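Long-range contacts in CalsepRRP (Calystegia sepium, PDB 1JY5), which belongs to the ribonuclease T2 family and possibly binds or cleaves RNA: residues A11-G16 / E37-K43; D74-W79 / T123-F128. All coordinates share one frame; numbering follows the deposited sequence.

Contact 1: A11-G16 / E37-K43; sequences ALTWSG and ETGFTIK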
loop_
_atom_site.group_PDB
_atom_site.type_symbol
_atom_site.label_atom_id
_atom_site.label_comp_id
_atom_site.label_asym_id
_atom_site.label_seq_id
_atom_site.Cartn_x
_atom_site.Cartn_y
_atom_site.Cartn_z
ATOM N N ALA A 11 1.729 -2.833 -0.721
ATOM C CA ALA A 11 1.862 -2.090 0.523
ATOM C C ALA A 11 0.591 -1.287 0.743
ATOM O O ALA A 11 0.081 -0.646 -0.178
ATOM C CB ALA A 11 3.080 -1.167 0.469
ATOM N N LEU A 12 0.079 -1.341 1.969
ATOM C CA LEU A 12 -1.147 -0.639 2.332
ATOM C C LEU A 12 -0.869 0.331 3.478
ATOM O O LEU A 12 -0.099 0.028 4.387
ATOM C CB LEU A 12 -2.215 -1.654 2.752
ATOM C CG LEU A 12 -2.512 -2.757 1.725
ATOM C CD1 LEU A 12 -3.484 -3.766 2.317
ATOM C CD2 LEU A 12 -3.082 -2.137 0.452
ATOM N N THR A 13 -1.507 1.492 3.433
ATOM C CA THR A 13 -1.311 2.509 4.454
ATOM C C THR A 13 -2.527 2.631 5.363
ATOM O O THR A 13 -3.661 2.660 4.885
ATOM C CB THR A 13 -1.065 3.885 3.808
ATOM O OG1 THR A 13 0.048 3.798 2.911
ATOM C CG2 THR A 13 -0.783 4.933 4.869
ATOM N N TRP A 14 -2.296 2.695 6.669
ATOM C CA TRP A 14 -3.403 2.859 7.606
ATOM C C TRP A 14 -3.665 4.364 7.639
ATOM O O TRP A 14 -2.865 5.136 8.169
ATOM C CB TRP A 14 -3.025 2.333 8.992
ATOM C CG TRP A 14 -4.154 2.450 9.984
ATOM C CD1 TRP A 14 -4.296 3.393 10.963
ATOM C CD2 TRP A 14 -5.325 1.621 10.053
ATOM N NE1 TRP A 14 -5.482 3.204 11.639
ATOM C CE2 TRP A 14 -6.133 2.126 11.100
ATOM C CE3 TRP A 14 -5.771 0.506 9.332
ATOM C CZ2 TRP A 14 -7.361 1.549 11.443
ATOM C CZ3 TRP A 14 -6.992 -0.069 9.672
ATOM C CH2 TRP A 14 -7.775 0.458 10.721
ATOM N N SER A 15 -4.790 4.774 7.060
ATOM C CA SER A 15 -5.141 6.190 6.965
ATOM C C SER A 15 -5.109 6.949 8.289
ATOM O O SER A 15 -4.709 8.117 8.333
ATOM C CB SER A 15 -6.523 6.353 6.319
ATOM O OG SER A 15 -7.557 5.935 7.192
ATOM N N GLY A 16 -5.526 6.286 9.360
ATOM C CA GLY A 16 -5.552 6.923 10.667
ATOM C C GLY A 16 -4.183 7.332 11.178
ATOM O O GLY A 16 -4.039 8.352 11.849
ATOM N N GLU A 37 -14.351 6.433 6.178
ATOM C CA GLU A 37 -13.995 5.692 7.383
ATOM C C GLU A 37 -12.500 5.389 7.401
ATOM O O GLU A 37 -11.865 5.256 6.357
ATOM C CB GLU A 37 -14.782 4.379 7.457
ATOM C CG GLU A 37 -14.421 3.510 8.657
ATOM C CD GLU A 37 -15.069 2.132 8.619
ATOM O OE1 GLU A 37 -14.817 1.332 9.547
ATOM O OE2 GLU A 37 -15.828 1.845 7.668
ATOM N N THR A 38 -11.944 5.279 8.599
ATOM C CA THR A 38 -10.533 4.989 8.750
ATOM C C THR A 38 -10.267 3.549 8.326
ATOM O O THR A 38 -11.056 2.653 8.615
ATOM C CB THR A 38 -10.105 5.199 10.209
ATOM O OG1 THR A 38 -10.388 6.551 10.590
ATOM C CG2 THR A 38 -8.616 4.931 10.378
ATOM N N GLY A 39 -9.156 3.327 7.628
ATOM C CA GLY A 39 -8.828 1.985 7.180
ATOM C C GLY A 39 -7.616 1.972 6.273
ATOM O O GLY A 39 -6.941 2.989 6.117
ATOM N N PHE A 40 -7.330 0.823 5.668
ATOM C CA PHE A 40 -6.178 0.721 4.776
ATOM C C PHE A 40 -6.462 1.216 3.369
ATOM O O PHE A 40 -7.513 0.924 2.806
ATOM C CB PHE A 40 -5.690 -0.732 4.664
ATOM C CG PHE A 40 -4.940 -1.223 5.864
ATOM C CD1 PHE A 40 -5.538 -2.101 6.763
ATOM C CD2 PHE A 40 -3.635 -0.805 6.096
ATOM C CE1 PHE A 40 -4.844 -2.559 7.881
ATOM C CE2 PHE A 40 -2.931 -1.254 7.211
ATOM C CZ PHE A 40 -3.539 -2.135 8.105
ATOM N N THR A 41 -5.525 1.979 2.814
ATOM C CA THR A 41 -5.628 2.447 1.437
ATOM C C THR A 41 -4.318 2.029 0.777
ATOM O O THR A 41 -3.359 1.651 1.454
ATOM C CB THR A 41 -5.798 3.994 1.300
ATOM O OG1 THR A 41 -4.714 4.664 1.952
ATOM C CG2 THR A 41 -7.128 4.444 1.885
ATOM N N ILE A 42 -4.272 2.098 -0.545
ATOM C CA ILE A 42 -3.075 1.684 -1.265
ATOM C C ILE A 42 -1.897 2.642 -1.175
ATOM O O ILE A 42 -2.021 3.838 -1.434
ATOM C CB ILE A 42 -3.379 1.453 -2.767
ATOM C CG1 ILE A 42 -4.495 0.408 -2.916
ATOM C CG2 ILE A 42 -2.119 0.957 -3.478
ATOM C CD1 ILE A 42 -5.049 0.295 -4.328
ATOM N N LYS A 43 -0.754 2.103 -0.776
ATOM C CA LYS A 43 0.470 2.878 -0.738
ATOM C C LYS A 43 1.067 2.617 -2.127
ATOM O O LYS A 43 1.402 3.551 -2.868
ATOM C CB LYS A 43 1.407 2.362 0.352
ATOM C CG LYS A 43 2.795 2.966 0.311
ATOM C CD LYS A 43 2.755 4.473 0.456
ATOM C CE LYS A 43 4.158 5.029 0.351
ATOM N NZ LYS A 43 4.190 6.509 0.449
#
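Residues T13 and T41 centre an antiparallel strand pairing in the buried main sheet of this RNase T2-type fold, where the end of strand 7-14 meets the start of strand 40-48. The register is set by a reciprocal pair of backbone bonds: T13 N to T41 O at 2.7 Å, nearly straight at 168°, and T41 N to T13 O at 2.9 Å. K43 N bonds to A11 O further along. Past the strand ends the pairing persists, with S15 N donating to G39 O at 2.9 Å. Here a side chain replaces the backbone as acceptor: the S15 hydroxyl, placed between its own backbone N and carbonyl carbon (chi1 71°), takes the N-H of G39 at 3.1 Å (G39 N to S15 OG).

W14 and F40, a non-hydrogen-bonded pair, project from the same face of the sheet and form a T-shaped stack. The six-membered ring of W14 and the F40 ring have centroids 4.9 Å apart and planes at 74°, and W14 CE3 sits over the centre of the phenyl face. The indole also lies over the chain of 37-43: G39 CA is 4.0 Å from the centroid of its six-membered ring, a CH-pi contact. T38 CG2 packs against the indole too, while W14 NE1 bonds to P205 O. L12 CB packs against F40 CD2. On the face carrying T13 and T41, T13 OG1 approaches K43 CB at 3.2 Å, and T41 OG1 bonds to Y82 OH.

Main-chain bonds thus fix the register, the W14-F40 pair lies on one face, and the S15-G39 exchange satisfies both backbone polar atoms of G39 where strand 7-14 leads into helix 15-18 and strand 40-48 is about to begin.

Contact 2: D74-W79 / T123-F128; sequences DLSKYW and TLMLYF. Unlike the reference sequence in segment 123-128: T123 (reference Ala).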
loop_
_atom_site.group_PDB
_atom_site.type_symbol
_atom_site.label_atom_id
_atom_site.label_comp_id
_atom_site.label_asym_id
_atom_site.label_seq_id
_atom_site.Cartn_x
_atom_site.Cartn_y
_atom_site.Cartn_z
ATOM N N ASP A 74 -11.874 5.505 -8.195
ATOM C CA ASP A 74 -11.339 4.469 -7.326
ATOM C C ASP A 74 -9.954 4.824 -6.801
ATOM O O ASP A 74 -9.651 4.577 -5.633
ATOM C CB ASP A 74 -11.290 3.132 -8.070
ATOM C CG ASP A 74 -12.664 2.500 -8.219
ATOM O OD1 ASP A 74 -13.273 2.157 -7.184
ATOM O OD2 ASP A 74 -13.136 2.356 -9.364
ATOM N N LEU A 75 -9.115 5.406 -7.652
ATOM C CA LEU A 75 -7.772 5.774 -7.224
ATOM C C LEU A 75 -7.831 6.956 -6.266
ATOM O O LEU A 75 -6.988 7.100 -5.379
ATOM C CB LEU A 75 -6.899 6.112 -8.437
ATOM C CG LEU A 75 -6.546 4.882 -9.281
ATOM C CD1 LEU A 75 -5.827 5.288 -10.557
ATOM C CD2 LEU A 75 -5.678 3.949 -8.447
ATOM N N SER A 76 -8.841 7.799 -6.441
ATOM C CA SER A 76 -8.991 8.957 -5.576
ATOM C C SER A 76 -9.441 8.524 -4.191
ATOM O O SER A 76 -9.075 9.132 -3.187
ATOM C CB SER A 76 -10.015 9.929 -6.157
ATOM O OG SER A 76 -10.273 10.980 -5.239
ATOM N N LYS A 77 -10.225 7.458 -4.136
ATOM C CA LYS A 77 -10.732 6.983 -2.863
ATOM C C LYS A 77 -9.888 5.913 -2.187
ATOM O O LYS A 77 -9.730 5.922 -0.965
ATOM C CB LYS A 77 -12.163 6.468 -3.044
ATOM C CG LYS A 77 -12.835 6.006 -1.762
ATOM C CD LYS A 77 -14.286 5.630 -2.029
ATOM C CE LYS A 77 -14.940 5.025 -0.801
ATOM N NZ LYS A 77 -14.960 5.979 0.344
ATOM N N TYR A 78 -9.331 4.999 -2.972
ATOM C CA TYR A 78 -8.554 3.906 -2.394
ATOM C C TYR A 78 -7.043 4.010 -2.523
ATOM O O TYR A 78 -6.309 3.217 -1.934
ATOM C CB TYR A 78 -9.059 2.591 -2.979
ATOM C CG TYR A 78 -10.545 2.424 -2.758
ATOM C CD1 TYR A 78 -11.451 2.586 -3.802
ATOM C CD2 TYR A 78 -11.046 2.142 -1.490
ATOM C CE1 TYR A 78 -12.825 2.471 -3.587
ATOM C CE2 TYR A 78 -12.412 2.024 -1.262
ATOM C CZ TYR A 78 -13.296 2.189 -2.316
ATOM O OH TYR A 78 -14.647 2.059 -2.088
ATOM N N TRP A 79 -6.584 4.990 -3.293
ATOM C CA TRP A 79 -5.153 5.223 -3.468
ATOM C C TRP A 79 -4.880 6.722 -3.283
ATOM O O TRP A 79 -4.199 7.342 -4.095
ATOM C CB TRP A 79 -4.706 4.790 -4.867
ATOM C CG TRP A 79 -3.223 4.555 -4.984
ATOM C CD1 TRP A 79 -2.230 5.246 -4.357
ATOM C CD2 TRP A 79 -2.574 3.566 -5.790
ATOM N NE1 TRP A 79 -1.001 4.748 -4.717
ATOM C CE2 TRP A 79 -1.183 3.715 -5.597
ATOM C CE3 TRP A 79 -3.034 2.566 -6.654
ATOM C CZ2 TRP A 79 -0.242 2.902 -6.242
ATOM C CZ3 TRP A 79 -2.102 1.758 -7.296
ATOM C CH2 TRP A 79 -0.719 1.932 -7.084
ATOM N N THR A 123 -3.574 -3.480 -9.240
ATOM C CA THR A 123 -3.333 -3.168 -7.840
ATOM C C THR A 123 -4.672 -3.037 -7.122
ATOM O O THR A 123 -4.846 -3.533 -6.007
ATOM C CB THR A 123 -2.550 -1.857 -7.678
ATOM O OG1 THR A 123 -1.304 -1.959 -8.374
ATOM C CG2 THR A 123 -2.258 -1.585 -6.203
ATOM N N LEU A 124 -5.622 -2.362 -7.761
ATOM C CA LEU A 124 -6.947 -2.197 -7.172
ATOM C C LEU A 124 -7.625 -3.559 -7.016
ATOM O O LEU A 124 -8.261 -3.830 -5.998
ATOM C CB LEU A 124 -7.809 -1.268 -8.041
ATOM C CG LEU A 124 -7.617 0.239 -7.803
ATOM C CD1 LEU A 124 -6.141 0.559 -7.596
ATOM C CD2 LEU A 124 -8.170 1.014 -8.990
ATOM N N MET A 125 -7.476 -4.418 -8.020
ATOM C CA MET A 125 -8.074 -5.746 -7.973
ATOM C C MET A 125 -7.619 -6.504 -6.738
ATOM O O MET A 125 -8.439 -7.034 -5.997
ATOM C CB MET A 125 -7.701 -6.550 -9.220
ATOM C CG MET A 125 -8.333 -7.939 -9.290
ATOM S SD MET A 125 -7.724 -8.869 -10.722
ATOM C CE MET A 125 -6.098 -9.337 -10.103
ATOM N N LEU A 126 -6.308 -6.562 -6.524
ATOM C CA LEU A 126 -5.757 -7.259 -5.367
ATOM C C LEU A 126 -6.239 -6.590 -4.080
ATOM O O LEU A 126 -6.599 -7.266 -3.113
ATOM C CB LEU A 126 -4.222 -7.253 -5.430
ATOM C CG LEU A 126 -3.577 -8.027 -6.596
ATOM C CD1 LEU A 126 -2.077 -7.776 -6.628
ATOM C CD2 LEU A 126 -3.865 -9.520 -6.442
ATOM N N TYR A 127 -6.255 -5.258 -4.080
ATOM C CA TYR A 127 -6.701 -4.487 -2.923
ATOM C C TYR A 127 -8.145 -4.813 -2.545
ATOM O O TYR A 127 -8.468 -4.941 -1.368
ATOM C CB TYR A 127 -6.588 -2.988 -3.212
ATOM C CG TYR A 127 -7.216 -2.105 -2.153
ATOM C CD1 TYR A 127 -6.537 -1.801 -0.970
ATOM C CD2 TYR A 127 -8.487 -1.564 -2.339
ATOM C CE1 TYR A 127 -7.111 -0.970 -0.000
ATOM C CE2 TYR A 127 -9.071 -0.738 -1.379
ATOM C CZ TYR A 127 -8.375 -0.443 -0.215
ATOM O OH TYR A 127 -8.940 0.404 0.714
ATOM N N PHE A 128 -9.015 -4.920 -3.546
ATOM C CA PHE A 128 -10.424 -5.233 -3.300
ATOM C C PHE A 128 -10.618 -6.696 -2.936
ATOM O O PHE A 128 -11.490 -7.033 -2.133
ATOM C CB PHE A 128 -11.272 -4.921 -4.534
ATOM C CG PHE A 128 -11.439 -3.457 -4.801
ATOM C CD1 PHE A 128 -11.311 -2.958 -6.094
ATOM C CD2 PHE A 128 -11.724 -2.572 -3.763
ATOM C CE1 PHE A 128 -11.471 -1.600 -6.355
ATOM C CE2 PHE A 128 -11.887 -1.208 -4.013
ATOM C CZ PHE A 128 -11.757 -0.721 -5.310
#
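The phenol ring of Y78 is sandwiched: the edge of F128 meets one face, with CE2 of F128 3.7 Å above the Y78 ring plane and over its centre, while K77 CG lies over the opposite face. The Y78 and F128 centroids are 5.1 Å apart and the planes stand at 83°, a T-shaped pair. D74 OD1 lies 3.8 Å from F128 CZ, near the plane of that ring and at its edge.

Y127 reaches Y78 differently. Its CG is anti to the backbone N (chi1 171°), whereas CG of F128 is anti to its carbonyl carbon, and the two residues address Y78 at separate places: Y127 CE2 meets Y78 CD2 at 3.5 Å, with the ring planes oblique at 48°.

Beside the aromatic cluster, L124 and T123 meet L75 and the indole of W79. L124 CD1 touches L75 CD2 at 3.5 Å and sits at the edge of the indole, 3.8 Å from W79 CE3. T123 CG2 approaches W79 CZ3 at 3.5 Å, and T123 OG1 bonds to Y119 O.

The segment axes stay 11.7 Å apart, no hydrogen bond crosses, and the contact is made by side chains. An aromatic cluster of Y78, Y127 and F128 beside the L75-L124 contact thus joins the two helices: helix 116-129 packs on strand 40-48, and helix 72-78 reaches it at its C-terminal end, through Y78 O and the following W79.

Strand 40-48 ties the two contacts together. Contact 1 is the more deeply buried, a sheet pairing ordered by directional backbone bonds; contact 2 is only partly buried, with F128 solvent-exposed, and consists mainly of apolar and aromatic contacts, with no hydrogen bond across it. Both use T-shaped aromatic pairs, but in contact 1 the pair accompanies main-chain bonds, whereas in contact 2 it belongs to a three-ring cluster. Two probable hydrogen bonds connect them, Y127 OH to F40 O at 2.6 Å and I42 N to Y78 O at 2.7 Å. I42, turned away from segment 11-16, packs against W79, T123, L124 and Y127, joining the strand to both segments of contact 2.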